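Local coordinates for protein 6-phosphogluconate dehydrogenase (Pseudomonas syringae, PDB 5U5G) that probably uses NADPH to reduce 2-oxopropylphosphonate in a late step of fosfomycin biosynthesis, at residues L222-S227 / Q279-S284. Residues are numbered along the deposited sequence; the frame is centred on the assembly and turned at random.
Sequences LGYALS and QCQYFS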
ATOM      1  N   LEU A 222      -9.327   5.927  -2.910  1.00 21.74           N
ATOM      2  CA  LEU A 222      -9.747   7.222  -2.372  1.00 24.39           C
ATOM      3  C   LEU A 222     -10.038   8.219  -3.484  1.00 23.90           C
ATOM      4  O   LEU A 222     -11.027   8.955  -3.419  1.00 20.97           O
ATOM      5  CB  LEU A 222      -8.671   7.791  -1.458  1.00 20.97           C
ATOM      6  CG  LEU A 222      -8.446   7.096  -0.123  1.00 22.61           C
ATOM      7  CD1 LEU A 222      -7.101   7.567   0.412  1.00 21.49           C
ATOM      8  CD2 LEU A 222      -9.567   7.451   0.814  1.00 17.13           C
ATOM      9  N   GLY A 223      -9.162   8.289  -4.488  1.00 23.25           N
ATOM     10  CA  GLY A 223      -9.437   9.153  -5.625  1.00 25.35           C
ATOM     11  C   GLY A 223     -10.763   8.823  -6.282  1.00 26.69           C
ATOM     12  O   GLY A 223     -11.510   9.720  -6.690  1.00 25.67           O
ATOM     13  N   TYR A 224     -11.080   7.526  -6.372  1.00 24.78           N
ATOM     14  CA  TYR A 224     -12.349   7.087  -6.944  1.00 20.52           C
ATOM     15  C   TYR A 224     -13.520   7.547  -6.091  1.00 27.50           C
ATOM     16  O   TYR A 224     -14.539   8.022  -6.617  1.00 23.60           O
ATOM     17  CB  TYR A 224     -12.367   5.563  -7.081  1.00 22.76           C
ATOM     18  CG  TYR A 224     -13.546   5.004  -7.875  1.00 20.72           C
ATOM     19  CD1 TYR A 224     -13.535   5.006  -9.270  1.00 24.71           C
ATOM     20  CD2 TYR A 224     -14.644   4.438  -7.232  1.00 20.17           C
ATOM     21  CE1 TYR A 224     -14.616   4.476 -10.016  1.00 24.50           C
ATOM     22  CE2 TYR A 224     -15.714   3.897  -7.956  1.00 24.69           C
ATOM     23  CZ  TYR A 224     -15.692   3.926  -9.347  1.00 25.26           C
ATOM     24  OH  TYR A 224     -16.745   3.402 -10.069  1.00 26.99           O
ATOM     25  N   ALA A 225     -13.412   7.383  -4.771  1.00 23.01           N
ATOM     26  CA  ALA A 225     -14.514   7.774  -3.901  1.00 25.77           C
ATOM     27  C   ALA A 225     -14.639   9.293  -3.820  1.00 24.93           C
ATOM     28  O   ALA A 225     -15.752   9.828  -3.844  1.00 31.05           O
ATOM     29  CB  ALA A 225     -14.329   7.159  -2.510  1.00 23.37           C
ATOM     30  N   LEU A 226     -13.510  10.006  -3.758  1.00 26.54           N
ATOM     31  CA  LEU A 226     -13.557  11.456  -3.589  1.00 26.15           C
ATOM     32  C   LEU A 226     -14.121  12.148  -4.823  1.00 27.39           C
ATOM     33  O   LEU A 226     -14.824  13.156  -4.709  1.00 28.24           O
ATOM     34  CB  LEU A 226     -12.163  11.997  -3.274  1.00 22.44           C
ATOM     35  CG  LEU A 226     -11.665  11.679  -1.865  1.00 28.06           C
ATOM     36  CD1 LEU A 226     -10.174  12.018  -1.759  1.00 25.88           C
ATOM     37  CD2 LEU A 226     -12.479  12.426  -0.819  1.00 28.35           C
ATOM     38  N   SER A 227     -13.804  11.640  -6.009  1.00 24.43           N
ATOM     39  CA  SER A 227     -14.279  12.253  -7.239  1.00 20.95           C
ATOM     40  C   SER A 227     -15.700  11.836  -7.595  1.00 26.80           C
ATOM     41  O   SER A 227     -16.230  12.311  -8.598  1.00 27.53           O
ATOM     42  CB  SER A 227     -13.335  11.903  -8.389  1.00 25.13           C
ATOM     43  OG  SER A 227     -13.392  10.508  -8.663  1.00 27.96           O
ATOM     44  N   GLN A 279     -12.213  -1.102 -12.368  1.00 23.26           N
ATOM     45  CA  GLN A 279     -11.765  -1.997 -11.303  1.00 20.90           C
ATOM     46  C   GLN A 279     -12.355  -1.608  -9.947  1.00 19.17           C
ATOM     47  O   GLN A 279     -12.644  -2.479  -9.121  1.00 20.58           O
ATOM     48  CB  GLN A 279     -10.227  -2.001 -11.227  1.00 18.70           C
ATOM     49  CG  GLN A 279      -9.623  -0.601 -11.082  1.00 19.81           C
ATOM     50  CD  GLN A 279      -8.115  -0.592 -10.948  1.00 23.94           C
ATOM     51  OE1 GLN A 279      -7.470  -1.647 -10.891  1.00 23.19           O
ATOM     52  NE2 GLN A 279      -7.535   0.608 -10.918  1.00 19.63           N
ATOM     53  N   CYS A 280     -12.549  -0.315  -9.706  1.00 20.13           N
ATOM     54  CA  CYS A 280     -13.088   0.159  -8.435  1.00 24.47           C
ATOM     55  C   CYS A 280     -14.583  -0.069  -8.288  1.00 21.45           C
ATOM     56  O   CYS A 280     -15.139   0.345  -7.272  1.00 23.12           O
ATOM     57  CB  CYS A 280     -12.786   1.644  -8.248  1.00 20.87           C
ATOM     58  SG  CYS A 280     -11.029   2.026  -8.152  1.00 22.66           S
ATOM     59  N   GLN A 281     -15.249  -0.718  -9.247  1.00 26.11           N
ATOM     60  CA  GLN A 281     -16.671  -1.028  -9.080  1.00 23.56           C
ATOM     61  C   GLN A 281     -16.934  -2.089  -8.013  1.00 23.00           C
ATOM     62  O   GLN A 281     -18.101  -2.372  -7.713  1.00 23.06           O
ATOM     63  CB  GLN A 281     -17.270  -1.445 -10.426  1.00 22.91           C
ATOM     64  CG  GLN A 281     -17.823  -0.248 -11.216  1.00 23.57           C
ATOM     65  CD  GLN A 281     -18.975   0.424 -10.481  1.00 27.52           C
ATOM     66  OE1 GLN A 281     -20.047  -0.157 -10.345  1.00 31.23           O
ATOM     67  NE2 GLN A 281     -18.754   1.638  -9.988  1.00 31.96           N
ATOM     68  N   TYR A 282     -15.886  -2.678  -7.428  1.00 20.33           N
ATOM     69  CA  TYR A 282     -16.072  -3.423  -6.187  1.00 20.91           C
ATOM     70  C   TYR A 282     -16.857  -2.604  -5.160  1.00 22.97           C
ATOM     71  O   TYR A 282     -17.605  -3.176  -4.364  1.00 22.44           O
ATOM     72  CB  TYR A 282     -14.712  -3.832  -5.612  1.00 21.61           C
ATOM     73  CG  TYR A 282     -14.779  -4.774  -4.407  1.00 21.73           C
ATOM     74  CD1 TYR A 282     -15.725  -5.789  -4.339  1.00 20.17           C
ATOM     75  CD2 TYR A 282     -13.856  -4.671  -3.369  1.00 19.94           C
ATOM     76  CE1 TYR A 282     -15.765  -6.670  -3.251  1.00 22.73           C
ATOM     77  CE2 TYR A 282     -13.889  -5.544  -2.277  1.00 18.69           C
ATOM     78  CZ  TYR A 282     -14.833  -6.540  -2.228  1.00 23.71           C
ATOM     79  OH  TYR A 282     -14.853  -7.392  -1.142  1.00 23.37           O
ATOM     80  N   PHE A 283     -16.685  -1.272  -5.161  1.00 22.83           N
ATOM     81  CA  PHE A 283     -17.465  -0.386  -4.293  1.00 25.10           C
ATOM     82  C   PHE A 283     -18.952  -0.679  -4.403  1.00 28.69           C
ATOM     83  O   PHE A 283     -19.635  -0.877  -3.397  1.00 27.78           O
ATOM     84  CB  PHE A 283     -17.219   1.088  -4.657  1.00 24.28           C
ATOM     85  CG  PHE A 283     -16.147   1.760  -3.844  1.00 26.37           C
ATOM     86  CD1 PHE A 283     -16.276   1.895  -2.465  1.00 25.24           C
ATOM     87  CD2 PHE A 283     -15.020   2.285  -4.468  1.00 21.30           C
ATOM     88  CE1 PHE A 283     -15.276   2.528  -1.722  1.00 23.03           C
ATOM     89  CE2 PHE A 283     -14.033   2.925  -3.745  1.00 21.32           C
ATOM     90  CZ  PHE A 283     -14.157   3.044  -2.368  1.00 22.76           C
ATOM     91  N   SER A 284     -19.474  -0.714  -5.628  1.00 26.94           N
ATOM     92  CA  SER A 284     -20.912  -0.895  -5.774  1.00 28.51           C
ATOM     93  C   SER A 284     -21.325  -2.340  -5.542  1.00 31.01           C
ATOM     94  O   SER A 284     -22.400  -2.585  -4.989  1.00 33.56           O
ATOM     95  CB  SER A 284     -21.365  -0.408  -7.154  1.00 28.50           C
ATOM     96  OG  SER A 284     -20.778  -1.192  -8.175  1.00 33.30           O
TER
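Cys280 lays its CB on the centre of the Tyr224 ring, 3.4 Å from the centroid and 9° off the ring normal, a CH-pi contact over one face. Cys280 SG turns back toward the root of the tyrosine side chain, 3.9 Å from Tyr224 CG, and makes an oblique sulfur-aromatic contact. With CG anti to its backbone N (chi1 -170°), Tyr224 extends from its helix over residues 279-284. Phe283 joins rim to rim: the two rings are nearly parallel, planes at 8°, but lie offset side by side, neither over the face of the other, and Tyr224 CD2 comes within 3.5 Å of Phe283 CD2. Farther along the same ring, Phe283 CZ meets Ala225 CB at 4.1 Å. At the polar edge a kink at chi2 of Gln281 brings its amide back, and Gln281 NE2 donates to Tyr224 OH at 2.7 Å, with the hydroxyl oxygen in the amide plane. A short and doubtful bond from Ser284 OG to Gln281 OE1, its donor above the carbonyl plane, may help to orient the amide. The contact lies near the surface of the helical C-terminal domain and joins the last turn of helix 216-226 to the 3-10 segment 279-281 and to Phe283 of the terminal helix 282-287, while helix 168-196 packs against Phe283 through Ile188 and Ser192, and Leu201 of helix 201-210 against Ala225.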